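Local atomic coordinates of fiber protein (Raptor siadenovirus a, PDB entry 5FJL), a protein that forms the adenovirus fibre, a capsid spike whose trimeric head, the part in this chain, probably attaches the virus to host-cell receptors. Residues A[94-99]-A[152-157]; A[119-124]-A[159-164]. All coordinates share one frame; numbering follows the deposited sequence. Where two conformers were deposited one is given.

Contact 1 of 2, residues A[94-99]-A[152-157]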
loop_
_atom_site.group_PDB
_atom_site.type_symbol
_atom_site.label_atom_id
_atom_site.label_comp_id
_atom_site.label_asym_id
_atom_site.label_seq_id
_atom_site.Cartn_x
_atom_site.Cartn_y
_atom_site.Cartn_z
ATOM N N SER A 94 -4.849 24.193 -6.098
ATOM C CA SER A 94 -6.069 23.410 -5.923
ATOM C C SER A 94 -6.496 22.573 -7.128
ATOM O O SER A 94 -7.447 21.803 -7.049
ATOM C CB SER A 94 -7.229 24.306 -5.513
ATOM O OG SER A 94 -7.489 25.291 -6.468
ATOM N N THR A 95 -5.800 22.671 -8.264
ATOM C CA THR A 95 -6.137 21.821 -9.387
ATOM C C THR A 95 -5.880 20.365 -9.047
ATOM O O THR A 95 -4.878 20.055 -8.388
ATOM C CB THR A 95 -5.307 22.177 -10.633
ATOM O OG1 THR A 95 -5.339 23.597 -10.822
ATOM C CG2 THR A 95 -5.875 21.449 -11.841
ATOM N N LEU A 96 -6.754 19.498 -9.524
ATOM C CA LEU A 96 -6.678 18.068 -9.240
ATOM C C LEU A 96 -5.633 17.372 -10.131
ATOM O O LEU A 96 -5.962 16.502 -10.947
ATOM C CB LEU A 96 -8.063 17.439 -9.335
ATOM C CG LEU A 96 -8.235 15.977 -8.895
ATOM C CD1 LEU A 96 -7.570 15.729 -7.571
ATOM C CD2 LEU A 96 -9.727 15.607 -8.857
ATOM N N LYS A 97 -4.394 17.751 -9.895
ATOM C CA LYS A 97 -3.248 17.238 -10.616
ATOM C C LYS A 97 -2.920 15.821 -10.149
ATOM O O LYS A 97 -3.430 15.353 -9.121
ATOM C CB LYS A 97 -2.026 18.133 -10.336
ATOM C CG LYS A 97 -2.195 19.606 -10.695
ATOM C CD LYS A 97 -1.041 20.465 -10.170
ATOM C CE LYS A 97 -1.048 20.677 -8.651
ATOM N NZ LYS A 97 -2.337 21.152 -8.050
ATOM N N ASP A 98 -2.001 15.170 -10.842
ATOM C CA ASP A 98 -1.547 13.837 -10.383
ATOM C C ASP A 98 -0.426 13.879 -9.318
ATOM O O ASP A 98 0.023 12.835 -8.806
ATOM C CB ASP A 98 -1.200 12.941 -11.573
ATOM C CG ASP A 98 -0.008 13.409 -12.344
ATOM O OD1 ASP A 98 0.815 14.187 -11.871
ATOM O OD2 ASP A 98 0.102 12.945 -13.512
ATOM N N GLU A 99 -0.008 15.085 -8.933
ATOM C CA GLU A 99 0.915 15.326 -7.844
ATOM C C GLU A 99 0.343 16.511 -7.096
ATOM O O GLU A 99 0.112 17.570 -7.711
ATOM C CB GLU A 99 2.317 15.759 -8.317
ATOM C CG GLU A 99 3.158 14.841 -9.146
ATOM C CD GLU A 99 4.361 15.570 -9.800
ATOM O OE1 GLU A 99 4.477 16.826 -9.757
ATOM O OE2 GLU A 99 5.206 14.860 -10.357
ATOM N N GLU A 152 -4.342 9.816 -12.057
ATOM C CA GLU A 152 -4.965 10.550 -13.180
ATOM C C GLU A 152 -5.316 12.005 -12.910
ATOM O O GLU A 152 -6.250 12.279 -12.131
ATOM C CB GLU A 152 -6.225 9.822 -13.624
ATOM C CG GLU A 152 -6.654 10.203 -15.040
ATOM C CD GLU A 152 -8.047 9.710 -15.386
ATOM O OE1 GLU A 152 -8.421 8.581 -14.965
ATOM O OE2 GLU A 152 -8.771 10.475 -16.068
ATOM N N SER A 153 -4.644 12.924 -13.590
ATOM C CA SER A 153 -4.956 14.353 -13.483
ATOM C C SER A 153 -6.322 14.685 -14.081
ATOM O O SER A 153 -6.779 14.019 -15.019
ATOM C CB SER A 153 -3.878 15.219 -14.129
ATOM O OG SER A 153 -3.913 15.042 -15.523
ATOM N N LYS A 154 -6.987 15.668 -13.469
ATOM C CA LYS A 154 -8.279 16.166 -13.930
ATOM C C LYS A 154 -8.175 17.675 -13.997
ATOM O O LYS A 154 -7.546 18.302 -13.131
ATOM C CB LYS A 154 -9.412 15.809 -12.955
ATOM C CG LYS A 154 -9.538 14.342 -12.588
ATOM C CD LYS A 154 -10.092 13.514 -13.722
ATOM C CE LYS A 154 -10.213 12.084 -13.237
ATOM N NZ LYS A 154 -10.740 11.199 -14.297
ATOM N N HIS A 155 -8.833 18.277 -14.988
ATOM C CA HIS A 155 -8.876 19.735 -15.117
ATOM C C HIS A 155 -10.045 20.270 -14.317
ATOM O O HIS A 155 -11.050 20.759 -14.860
ATOM C CB HIS A 155 -9.006 20.151 -16.594
ATOM C CG HIS A 155 -7.801 19.838 -17.415
ATOM N ND1 HIS A 155 -6.542 20.308 -17.101
ATOM C CD2 HIS A 155 -7.665 19.122 -18.559
ATOM C CE1 HIS A 155 -5.679 19.882 -18.009
ATOM N NE2 HIS A 155 -6.336 19.163 -18.905
ATOM N N GLU A 156 -9.934 20.084 -13.003
ATOM C CA GLU A 156 -10.985 20.446 -12.038
ATOM C C GLU A 156 -10.320 20.925 -10.775
ATOM O O GLU A 156 -9.175 20.607 -10.507
ATOM C CB GLU A 156 -11.871 19.267 -11.687
ATOM C CG GLU A 156 -12.669 18.709 -12.842
ATOM C CD GLU A 156 -13.383 17.453 -12.476
ATOM O OE1 GLU A 156 -14.406 17.533 -11.750
ATOM O OE2 GLU A 156 -12.978 16.365 -12.924
ATOM N N THR A 157 -11.042 21.726 -10.008
ATOM C CA THR A 157 -10.583 22.275 -8.731
ATOM C C THR A 157 -11.017 21.370 -7.575
ATOM O O THR A 157 -12.168 20.935 -7.504
ATOM C CB THR A 157 -11.183 23.676 -8.529
ATOM O OG1 THR A 157 -10.689 24.509 -9.600
ATOM C CG2 THR A 157 -10.821 24.300 -7.225
HETATM O O HOH W 1 -7.949 25.046 -9.255
HETATM O O HOH W 2 -2.081 11.975 -14.901
#
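Leu96 meets the 152-157 segment with its backbone and its side chain together. Its N donates to Glu156 O at 2.8 Å, and its O accepts from Lys154 N at 2.8 Å in a nearly linear bond (167° at the hydrogen). Beside this pair of bonds the isobutyl group runs alongside the lysine, CD2 of Leu96 3.9 Å from CG of Lys154, the two chains pointing the same way. At one end, CG2 of Thr157 packs against OG of Ser94 (3.6 Å), and a water links that OG to Thr157 OG1; at the other, a second water donates to Asp98 OD2 and accepts from Ser153 N. The segments are two surface loops of the fibre head running antiparallel, with a single beta bridge, Thr95 to Thr157, and inverse gamma turns centred on Leu96 and His155 where they bend. The bend of Lys154 at chi2 (-73°) carries its chain off to a salt bridge in which Lys154 NZ lies 2.7 Å from Glu152 OE2 and meets it from above the carboxylate plane. Lys97 NZ ties back to Thr95 O (2.8 Å) and to Ser93 O. Further out, Tyr128 and His126 hold the Glu156 carboxylate, while Asp98 O accepts from Arg129 of a second subunit.

Contact 2 of 2, residues A[119-124]-A[159-164]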
loop_
_atom_site.group_PDB
_atom_site.type_symbol
_atom_site.label_atom_id
_atom_site.label_comp_id
_atom_site.label_asym_id
_atom_site.label_seq_id
_atom_site.Cartn_x
_atom_site.Cartn_y
_atom_site.Cartn_z
ATOM N N CYS A 119 -8.553 7.758 -0.648
ATOM C CA CYS A 119 -8.981 9.165 -0.601
ATOM C C CYS A 119 -10.203 9.365 -1.435
ATOM O O CYS A 119 -10.452 8.683 -2.449
ATOM C CB CYS A 119 -7.901 10.085 -1.120
ATOM S SG CYS A 119 -6.430 10.041 -0.039
ATOM N N ILE A 120 -10.987 10.380 -1.046
ATOM C CA ILE A 120 -12.140 10.833 -1.796
ATOM C C ILE A 120 -11.896 12.288 -2.142
ATOM O O ILE A 120 -11.650 13.096 -1.255
ATOM C CB ILE A 120 -13.456 10.668 -1.016
ATOM C CG1 ILE A 120 -13.726 9.179 -0.703
ATOM C CG2 ILE A 120 -14.618 11.255 -1.792
ATOM C CD1 ILE A 120 -14.752 8.980 0.376
ATOM N N PHE A 121 -11.919 12.605 -3.427
ATOM C CA PHE A 121 -11.777 13.975 -3.916
ATOM C C PHE A 121 -13.124 14.472 -4.369
ATOM O O PHE A 121 -13.765 13.844 -5.199
ATOM C CB PHE A 121 -10.757 14.078 -5.077
ATOM C CG PHE A 121 -9.361 13.683 -4.666
ATOM C CD1 PHE A 121 -8.932 12.360 -4.766
ATOM C CD2 PHE A 121 -8.461 14.626 -4.184
ATOM C CE1 PHE A 121 -7.662 11.998 -4.362
ATOM C CE2 PHE A 121 -7.181 14.245 -3.794
ATOM C CZ PHE A 121 -6.801 12.927 -3.864
ATOM N N ILE A 122 -13.546 15.589 -3.785
ATOM C CA ILE A 122 -14.801 16.254 -4.151
ATOM C C ILE A 122 -14.468 17.466 -4.992
ATOM O O ILE A 122 -13.721 18.348 -4.556
ATOM C CB ILE A 122 -15.576 16.706 -2.898
ATOM C CG1 ILE A 122 -15.749 15.562 -1.898
ATOM C CG2 ILE A 122 -16.886 17.358 -3.296
ATOM C CD1 ILE A 122 -16.557 14.420 -2.371
ATOM N N THR A 123 -15.009 17.505 -6.216
ATOM C CA THR A 123 -14.946 18.681 -7.058
ATOM C C THR A 123 -16.380 19.231 -7.179
ATOM O O THR A 123 -17.330 18.616 -6.686
ATOM C CB THR A 123 -14.359 18.381 -8.438
ATOM O OG1 THR A 123 -15.243 17.541 -9.150
ATOM C CG2 THR A 123 -12.958 17.706 -8.313
ATOM N N THR A 124 -16.544 20.369 -7.844
ATOM C CA THR A 124 -17.906 20.879 -8.032
ATOM C C THR A 124 -18.789 19.858 -8.721
ATOM O O THR A 124 -19.964 19.661 -8.320
ATOM C CB THR A 124 -17.865 22.182 -8.860
ATOM O OG1 THR A 124 -17.121 23.169 -8.146
ATOM C CG2 THR A 124 -19.277 22.679 -9.130
ATOM N N GLN A 159 -12.370 20.780 -4.145
ATOM C CA GLN A 159 -13.104 21.363 -3.041
ATOM C C GLN A 159 -12.660 20.727 -1.729
ATOM O O GLN A 159 -12.294 21.430 -0.790
ATOM C CB GLN A 159 -14.610 21.236 -3.270
ATOM C CG GLN A 159 -15.089 21.835 -4.585
ATOM C CD GLN A 159 -14.908 23.333 -4.699
ATOM O OE1 GLN A 159 -14.963 24.058 -3.725
ATOM N NE2 GLN A 159 -14.634 23.800 -5.917
ATOM N N TYR A 160 -12.654 19.389 -1.679
ATOM C CA TYR A 160 -12.187 18.659 -0.519
ATOM C C TYR A 160 -11.406 17.428 -0.928
ATOM O O TYR A 160 -11.724 16.834 -1.956
ATOM C CB TYR A 160 -13.341 18.216 0.414
ATOM C CG TYR A 160 -14.093 19.401 0.947
ATOM C CD1 TYR A 160 -13.646 20.049 2.091
ATOM C CD2 TYR A 160 -15.180 19.895 0.276
ATOM C CE1 TYR A 160 -14.299 21.185 2.553
ATOM C CE2 TYR A 160 -15.843 21.020 0.722
ATOM C CZ TYR A 160 -15.393 21.649 1.861
ATOM O OH TYR A 160 -16.038 22.812 2.326
ATOM N N MET A 161 -10.451 17.065 -0.074
ATOM C CA MET A 161 -9.881 15.704 -0.103
ATOM C C MET A 161 -10.139 15.080 1.229
ATOM O O MET A 161 -9.661 15.612 2.234
ATOM C CB MET A 161 -8.379 15.726 -0.378
ATOM C CG MET A 161 -7.744 14.336 -0.374
ATOM S SD MET A 161 -5.937 14.293 -0.541
ATOM C CE MET A 161 -5.450 14.799 1.075
ATOM N N HIS A 162 -10.798 13.935 1.230
ATOM C CA HIS A 162 -11.019 13.180 2.452
ATOM C C HIS A 162 -10.098 11.970 2.470
ATOM O O HIS A 162 -10.181 11.162 1.556
ATOM C CB HIS A 162 -12.468 12.707 2.558
ATOM C CG HIS A 162 -13.486 13.808 2.468
ATOM N ND1 HIS A 162 -13.615 14.762 3.453
ATOM C CD2 HIS A 162 -14.411 14.104 1.525
ATOM C CE1 HIS A 162 -14.604 15.584 3.124
ATOM N NE2 HIS A 162 -15.092 15.219 1.962
ATOM N N ILE A 163 -9.261 11.849 3.475
ATOM C CA ILE A 163 -8.491 10.610 3.694
ATOM C C ILE A 163 -9.367 9.672 4.514
ATOM O O ILE A 163 -9.663 9.962 5.675
ATOM C CB ILE A 163 -7.151 10.859 4.421
ATOM C CG1 ILE A 163 -6.309 11.928 3.699
ATOM C CG2 ILE A 163 -6.421 9.543 4.648
ATOM C CD1 ILE A 163 -4.983 12.210 4.335
ATOM N N VAL A 164 -9.776 8.572 3.923
ATOM C CA VAL A 164 -10.632 7.601 4.569
ATOM C C VAL A 164 -9.816 6.655 5.448
ATOM O O VAL A 164 -10.122 6.448 6.617
ATOM C CB VAL A 164 -11.434 6.810 3.545
ATOM C CG1 VAL A 164 -12.263 5.720 4.245
ATOM C CG2 VAL A 164 -12.317 7.738 2.716
HETATM O O HOH W 3 -14.353 22.064 -8.283
#
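Met161 lies alongside the Phe121 ring, its CG and SD both 3.5 Å from CE2 of Phe121. The two side chains point the same way, and the sulfur sits obliquely to the ring, SD 4.4 Å from the Phe121 centroid and 54° off the normal, a Met-aromatic contact. With CG anti to its backbone N (chi1 178°), the methionine runs out from the strand beside the ring and brings CG and SD to the CE2-CZ side; it bends only at chi3. On the same buried face Cys119 SG approaches Ile163 CG1 at 4.2 Å. The other, partly exposed face carries Ile120, Ile122, Tyr160 and His162: CD1 of Ile120 reaches CG2 of Val164 at 3.6 Å, and the Ile122 side chain crosses that of His162 obliquely, its CG1 beside the NE2-CD2 side of the imidazole. These residues belong to strands 115-122 and 160-171, antiparallel neighbours in the all-beta fibre head; the axes of 119-122 and 160-164 approach to 4.6 Å. Ile120 and His162 form a hydrogen-bonded pair, each N donating to the other's O; His162 N to Ile120 O is the straighter, at 173°. A classic beta bulge ends the regular pairing, Gln159 and Tyr160 both facing Ile122, whose O is gripped by Gln159 N at 2.8 Å and, more loosely, by Tyr160 N at 3.2 Å. Past the bulge a water accepts from both Thr124 N and Gln159 NE2. Outside the pair, Phe86 packs on Met161 and Ile163, Arg150 makes a cation-pi contact with Phe121, and Thr85 holds His162 ND1. Val164 rests on Leu149 of the third subunit.

Overall arrangement
Contacts 1 and 2 adjoin on the same side of the chain's centre, their own centres about 12 Å apart, and their segments alternate along the sequence: 94-99, 119-124, 152-157, then 159-164. Contact 1 lies near the surface, its centre about 16 Å from the chain centre, and contact 2 deeper, at about 11 Å. Leu96 joins them, its CD1 3.7 Å from CD2 of Phe121 and its CD2 3.9 Å from CG2 of Thr123. A probable hydrogen bond between Glu156 OE1 and Thr123 OG1 (2.7 Å) makes a polar link beside this packing. Only Ile158 separates 152-157 from the segment that begins at Gln159, so the loop of contact 1 leads directly into the bulge of contact 2.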